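PDB 4IED: class D beta-lactamase from Fusobacterium nucleatum subsp. polymorphum, which probably hydrolyses the amide bond of beta-lactam antibiotics to give substituted beta-amino acids, and so is associated with antibiotic resistance. Local coordinates for residues G26-N38 against S218-I230. Sequence-based numbering, arbitrary orientation.
Sequences GLNGTFVVYDLKN and SDNIYSFAINLDI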
loop_
_atom_site.group_PDB
_atom_site.type_symbol
_atom_site.label_atom_id
_atom_site.label_comp_id
_atom_site.label_asym_id
_atom_site.label_seq_id
_atom_site.Cartn_x
_atom_site.Cartn_y
_atom_site.Cartn_z
ATOM N N GLY A 26 1.875 -15.014 17.690
ATOM C CA GLY A 26 0.851 -15.998 17.373
ATOM C C GLY A 26 -0.007 -15.607 16.175
ATOM O O GLY A 26 -1.223 -15.853 16.160
ATOM N N LEU A 27 0.603 -14.988 15.172
ATOM C CA LEU A 27 -0.137 -14.453 13.993
ATOM C C LEU A 27 0.135 -15.250 12.762
ATOM O O LEU A 27 1.215 -15.907 12.651
ATOM C CB LEU A 27 0.242 -13.012 13.795
ATOM C CG LEU A 27 -0.133 -12.060 14.917
ATOM C CD1 LEU A 27 0.631 -10.785 14.747
ATOM C CD2 LEU A 27 -1.598 -11.758 14.955
ATOM N N ASN A 28 -0.886 -15.337 11.910
ATOM C CA ASN A 28 -0.802 -15.964 10.614
ATOM C C ASN A 28 -0.651 -14.879 9.566
ATOM O O ASN A 28 -1.406 -13.925 9.533
ATOM C CB ASN A 28 -2.038 -16.765 10.327
ATOM C CG ASN A 28 -2.217 -17.897 11.289
ATOM O OD1 ASN A 28 -3.352 -18.208 11.669
ATOM N ND2 ASN A 28 -1.115 -18.515 11.718
ATOM N N GLY A 29 0.381 -15.006 8.735
ATOM C CA GLY A 29 0.573 -14.037 7.663
ATOM C C GLY A 29 1.859 -14.309 6.917
ATOM O O GLY A 29 2.417 -15.379 6.942
ATOM N N THR A 30 2.289 -13.269 6.174
ATOM C CA THR A 30 3.480 -13.337 5.420
ATOM C C THR A 30 4.178 -11.963 5.477
ATOM O O THR A 30 3.535 -10.915 5.703
ATOM C CB THR A 30 3.142 -13.640 3.918
ATOM O OG1 THR A 30 4.381 -13.827 3.180
ATOM C CG2 THR A 30 2.286 -12.536 3.220
ATOM N N PHE A 31 5.498 -11.971 5.212
ATOM C CA PHE A 31 6.258 -10.726 5.207
ATOM C C PHE A 31 7.418 -10.895 4.223
ATOM O O PHE A 31 8.105 -11.897 4.222
ATOM C CB PHE A 31 6.758 -10.540 6.639
ATOM C CG PHE A 31 7.477 -9.193 6.980
ATOM C CD1 PHE A 31 7.458 -8.100 6.177
ATOM C CD2 PHE A 31 8.243 -9.134 8.170
ATOM C CE1 PHE A 31 8.106 -6.946 6.571
ATOM C CE2 PHE A 31 8.961 -7.978 8.522
ATOM C CZ PHE A 31 8.858 -6.948 7.697
ATOM N N VAL A 32 7.550 -9.937 3.303
ATOM C CA VAL A 32 8.640 -9.889 2.347
ATOM C C VAL A 32 9.325 -8.571 2.442
ATOM O O VAL A 32 8.682 -7.559 2.438
ATOM C CB VAL A 32 8.070 -10.052 0.909
ATOM C CG1 VAL A 32 9.169 -10.073 -0.109
ATOM C CG2 VAL A 32 7.266 -11.333 0.848
ATOM N N VAL A 33 10.651 -8.642 2.467
ATOM C CA VAL A 33 11.492 -7.466 2.362
ATOM C C VAL A 33 12.488 -7.699 1.220
ATOM O O VAL A 33 13.178 -8.694 1.213
ATOM C CB VAL A 33 12.226 -7.119 3.647
ATOM C CG1 VAL A 33 13.229 -5.947 3.410
ATOM C CG2 VAL A 33 11.250 -6.860 4.799
ATOM N N TYR A 34 12.573 -6.736 0.285
ATOM C CA TYR A 34 13.560 -6.737 -0.824
ATOM C C TYR A 34 14.623 -5.721 -0.469
ATOM O O TYR A 34 14.304 -4.531 -0.243
ATOM C CB TYR A 34 12.957 -6.438 -2.169
ATOM C CG TYR A 34 13.971 -6.357 -3.319
ATOM C CD1 TYR A 34 14.645 -7.485 -3.730
ATOM C CD2 TYR A 34 14.295 -5.132 -3.925
ATOM C CE1 TYR A 34 15.602 -7.411 -4.742
ATOM C CE2 TYR A 34 15.201 -5.051 -4.936
ATOM C CZ TYR A 34 15.810 -6.184 -5.379
ATOM O OH TYR A 34 16.773 -6.158 -6.362
ATOM N N ASP A 35 15.864 -6.202 -0.416
ATOM C CA ASP A 35 17.062 -5.373 -0.205
ATOM C C ASP A 35 17.704 -5.082 -1.539
ATOM O O ASP A 35 18.246 -5.997 -2.148
ATOM C CB ASP A 35 17.967 -6.199 0.737
ATOM C CG ASP A 35 19.343 -5.579 1.017
ATOM O OD1 ASP A 35 19.872 -4.787 0.140
ATOM O OD2 ASP A 35 19.973 -5.998 2.012
ATOM N N LEU A 36 17.566 -3.842 -1.966
ATOM C CA LEU A 36 18.007 -3.437 -3.330
ATOM C C LEU A 36 19.527 -3.639 -3.478
ATOM O O LEU A 36 20.024 -4.183 -4.477
ATOM C CB LEU A 36 17.645 -1.989 -3.619
ATOM C CG LEU A 36 18.171 -1.459 -4.951
ATOM C CD1 LEU A 36 17.616 -2.180 -6.153
ATOM C CD2 LEU A 36 17.850 0.008 -5.013
ATOM N N LYS A 37 20.305 -3.115 -2.536
ATOM C CA LYS A 37 21.774 -3.097 -2.662
ATOM C C LYS A 37 22.351 -4.521 -2.856
ATOM O O LYS A 37 23.276 -4.817 -3.624
ATOM C CB LYS A 37 22.390 -2.382 -1.474
ATOM C CG LYS A 37 23.842 -2.146 -1.505
ATOM C CD LYS A 37 24.322 -1.493 -0.196
ATOM C CE LYS A 37 25.758 -1.352 -0.160
ATOM N NZ LYS A 37 26.270 -0.785 1.110
ATOM N N ASN A 38 21.765 -5.464 -2.126
ATOM C CA ASN A 38 22.087 -6.885 -2.179
ATOM C C ASN A 38 21.244 -7.766 -3.065
ATOM O O ASN A 38 21.561 -8.969 -3.184
ATOM C CB ASN A 38 22.113 -7.496 -0.777
ATOM C CG ASN A 38 23.179 -6.884 0.077
ATOM O OD1 ASN A 38 24.409 -6.996 -0.222
ATOM N ND2 ASN A 38 22.746 -6.221 1.152
ATOM N N SER A 218 20.928 5.977 3.394
ATOM C CA SER A 218 21.911 6.700 2.623
ATOM C C SER A 218 22.402 5.909 1.434
ATOM O O SER A 218 22.898 6.498 0.457
ATOM C CB SER A 218 23.109 7.101 3.541
ATOM O OG SER A 218 23.782 5.929 3.964
ATOM N N ASP A 219 22.336 4.582 1.480
ATOM C CA ASP A 219 22.833 3.776 0.389
ATOM C C ASP A 219 22.055 2.526 0.048
ATOM O O ASP A 219 22.520 1.701 -0.716
ATOM C CB ASP A 219 24.294 3.396 0.486
ATOM C CG ASP A 219 24.550 2.411 1.612
ATOM O OD1 ASP A 219 23.577 2.148 2.398
ATOM O OD2 ASP A 219 25.649 1.910 1.745
ATOM N N ASN A 220 20.812 2.428 0.505
ATOM C CA ASN A 220 19.978 1.313 0.173
ATOM C C ASN A 220 18.493 1.686 0.213
ATOM O O ASN A 220 18.098 2.777 0.628
ATOM C CB ASN A 220 20.265 0.177 1.182
ATOM C CG ASN A 220 19.977 -1.207 0.643
ATOM O OD1 ASN A 220 19.379 -1.358 -0.421
ATOM N ND2 ASN A 220 20.471 -2.254 1.374
ATOM N N ILE A 221 17.694 0.789 -0.351
ATOM C CA ILE A 221 16.199 0.883 -0.314
ATOM C C ILE A 221 15.685 -0.495 -0.011
ATOM O O ILE A 221 16.008 -1.455 -0.682
ATOM C CB ILE A 221 15.554 1.318 -1.646
ATOM C CG1 ILE A 221 16.172 2.628 -2.103
ATOM C CG2 ILE A 221 14.074 1.431 -1.484
ATOM C CD1 ILE A 221 15.733 3.114 -3.462
ATOM N N TYR A 222 14.864 -0.579 1.070
ATOM C CA TYR A 222 14.224 -1.825 1.512
ATOM C C TYR A 222 12.767 -1.722 1.238
ATOM O O TYR A 222 12.080 -0.940 1.887
ATOM C CB TYR A 222 14.477 -2.067 3.012
ATOM C CG TYR A 222 15.921 -2.048 3.417
ATOM C CD1 TYR A 222 16.524 -0.817 3.710
ATOM C CD2 TYR A 222 16.672 -3.224 3.577
ATOM C CE1 TYR A 222 17.833 -0.707 4.105
ATOM C CE2 TYR A 222 18.036 -3.074 3.887
ATOM C CZ TYR A 222 18.592 -1.842 4.155
ATOM O OH TYR A 222 19.984 -1.698 4.500
ATOM N N SER A 223 12.272 -2.485 0.249
ATOM C CA SER A 223 10.852 -2.427 -0.073
ATOM C C SER A 223 10.180 -3.592 0.666
ATOM O O SER A 223 10.758 -4.670 0.819
ATOM C CB SER A 223 10.639 -2.622 -1.543
ATOM O OG SER A 223 11.137 -1.449 -2.234
ATOM N N PHE A 224 8.988 -3.366 1.171
ATOM C CA PHE A 224 8.375 -4.382 2.054
ATOM C C PHE A 224 6.874 -4.415 1.865
ATOM O O PHE A 224 6.176 -3.529 1.434
ATOM C CB PHE A 224 8.669 -4.102 3.523
ATOM C CG PHE A 224 7.998 -2.842 4.054
ATOM C CD1 PHE A 224 6.675 -2.875 4.562
ATOM C CD2 PHE A 224 8.702 -1.652 4.095
ATOM C CE1 PHE A 224 6.075 -1.748 5.030
ATOM C CE2 PHE A 224 8.079 -0.515 4.580
ATOM C CZ PHE A 224 6.769 -0.573 5.019
ATOM N N ALA A 225 6.376 -5.635 2.186
ATOM C CA ALA A 225 4.925 -5.958 2.383
ATOM C C ALA A 225 4.675 -7.023 3.419
ATOM O O ALA A 225 5.306 -8.084 3.348
ATOM C CB ALA A 225 4.323 -6.402 1.063
ATOM N N ILE A 226 3.762 -6.676 4.320
ATOM C CA ILE A 226 3.256 -7.653 5.302
ATOM C C ILE A 226 1.767 -7.710 5.092
ATOM O O ILE A 226 1.081 -6.736 4.809
ATOM C CB ILE A 226 3.615 -7.247 6.739
ATOM C CG1 ILE A 226 3.298 -8.394 7.765
ATOM C CG2 ILE A 226 2.944 -5.968 7.205
ATOM C CD1 ILE A 226 3.961 -8.101 9.083
ATOM N N ASN A 227 1.254 -8.932 5.207
ATOM C CA ASN A 227 -0.214 -9.102 5.461
ATOM C C ASN A 227 -0.432 -10.179 6.488
ATOM O O ASN A 227 0.349 -11.080 6.697
ATOM C CB ASN A 227 -1.020 -9.283 4.149
ATOM C CG ASN A 227 -0.759 -10.595 3.432
ATOM O OD1 ASN A 227 -0.992 -11.663 3.928
ATOM N ND2 ASN A 227 -0.362 -10.489 2.152
ATOM N N LEU A 228 -1.507 -9.989 7.223
ATOM C CA LEU A 228 -1.806 -10.830 8.418
ATOM C C LEU A 228 -3.289 -11.038 8.469
ATOM O O LEU A 228 -4.057 -10.192 8.089
ATOM C CB LEU A 228 -1.461 -9.989 9.716
ATOM C CG LEU A 228 -0.063 -9.371 9.873
ATOM C CD1 LEU A 228 0.047 -8.328 11.004
ATOM C CD2 LEU A 228 0.833 -10.627 10.077
ATOM N N ASP A 229 -3.667 -12.127 9.070
ATOM C CA ASP A 229 -5.104 -12.386 9.418
ATOM C C ASP A 229 -5.414 -11.538 10.605
ATOM O O ASP A 229 -4.805 -11.736 11.671
ATOM C CB ASP A 229 -5.330 -13.915 9.733
ATOM C CG ASP A 229 -5.142 -14.810 8.499
ATOM O OD1 ASP A 229 -5.101 -14.280 7.334
ATOM O OD2 ASP A 229 -5.141 -16.021 8.743
ATOM N N ILE A 230 -6.297 -10.577 10.450
ATOM C CA ILE A 230 -6.681 -9.664 11.531
ATOM C C ILE A 230 -8.164 -9.504 11.514
ATOM O O ILE A 230 -8.733 -8.939 10.589
ATOM C CB ILE A 230 -6.000 -8.318 11.507
ATOM C CG1 ILE A 230 -4.521 -8.462 11.765
ATOM C CG2 ILE A 230 -6.586 -7.384 12.564
ATOM C CD1 ILE A 230 -3.742 -7.229 11.364
HETATM O O HOH W 1 -3.262 -14.032 12.619
HETATM O O HOH W 2 -5.665 -17.016 11.081
#
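F31 and I226 pack as a non-hydrogen-bonded pair where antiparallel strands 29-35 and 221-229 join in the central sheet of the beta-lactamase/transpeptidase fold, flanked by edge strand 40-44 and interior strand 208-216. Paired N-H…O bonds join T30 with N227, V32 with A225 (V32 N to A225 O, 2.9 Å) and Y34 with S223. The tight part is the face bearing F31, V33, F224, I226 and L228, covered by helices 16-25 and 238-249. With CG anti to the backbone N (chi1 -173°), the F31 ring leans toward strand 221-229: I226 CD1 sits on one face, offset toward the rim, and A225 O lies in plane at the edge, 3.6 Å from F31 CD1. V33 straddles two residues, CG1 against Y222 CB and CG2 against F224 CB. G29, without a side chain, brings its CA to 4.1 Å from that of L228. On the other face T30 CG2 packs 3.5 Å from N227 OD1, which accepts from R48 NE.

The N28/D229 end is looser and watered: one water links N28 OD1 to D229 OD2, whose carboxylate also salt-bridges R48. At the other, K37 extends fully into an exposed salt bridge, NZ 2.8 Å from D219 OD2. Beside it the buried N220 amide takes K37 N and I221 N on OD1 from opposite faces, while ND2 gives a straight 2.9 Å bond to D35 OD1. D35 and N38 bind magnesium in a structure of this protein, though no ion occupies that site here. In an Asx motif, N38 N meets D35 OD1 from the opposite face of the carboxylate, and N38 ND2 reaches OD2 on the syn side, 31° out of plane.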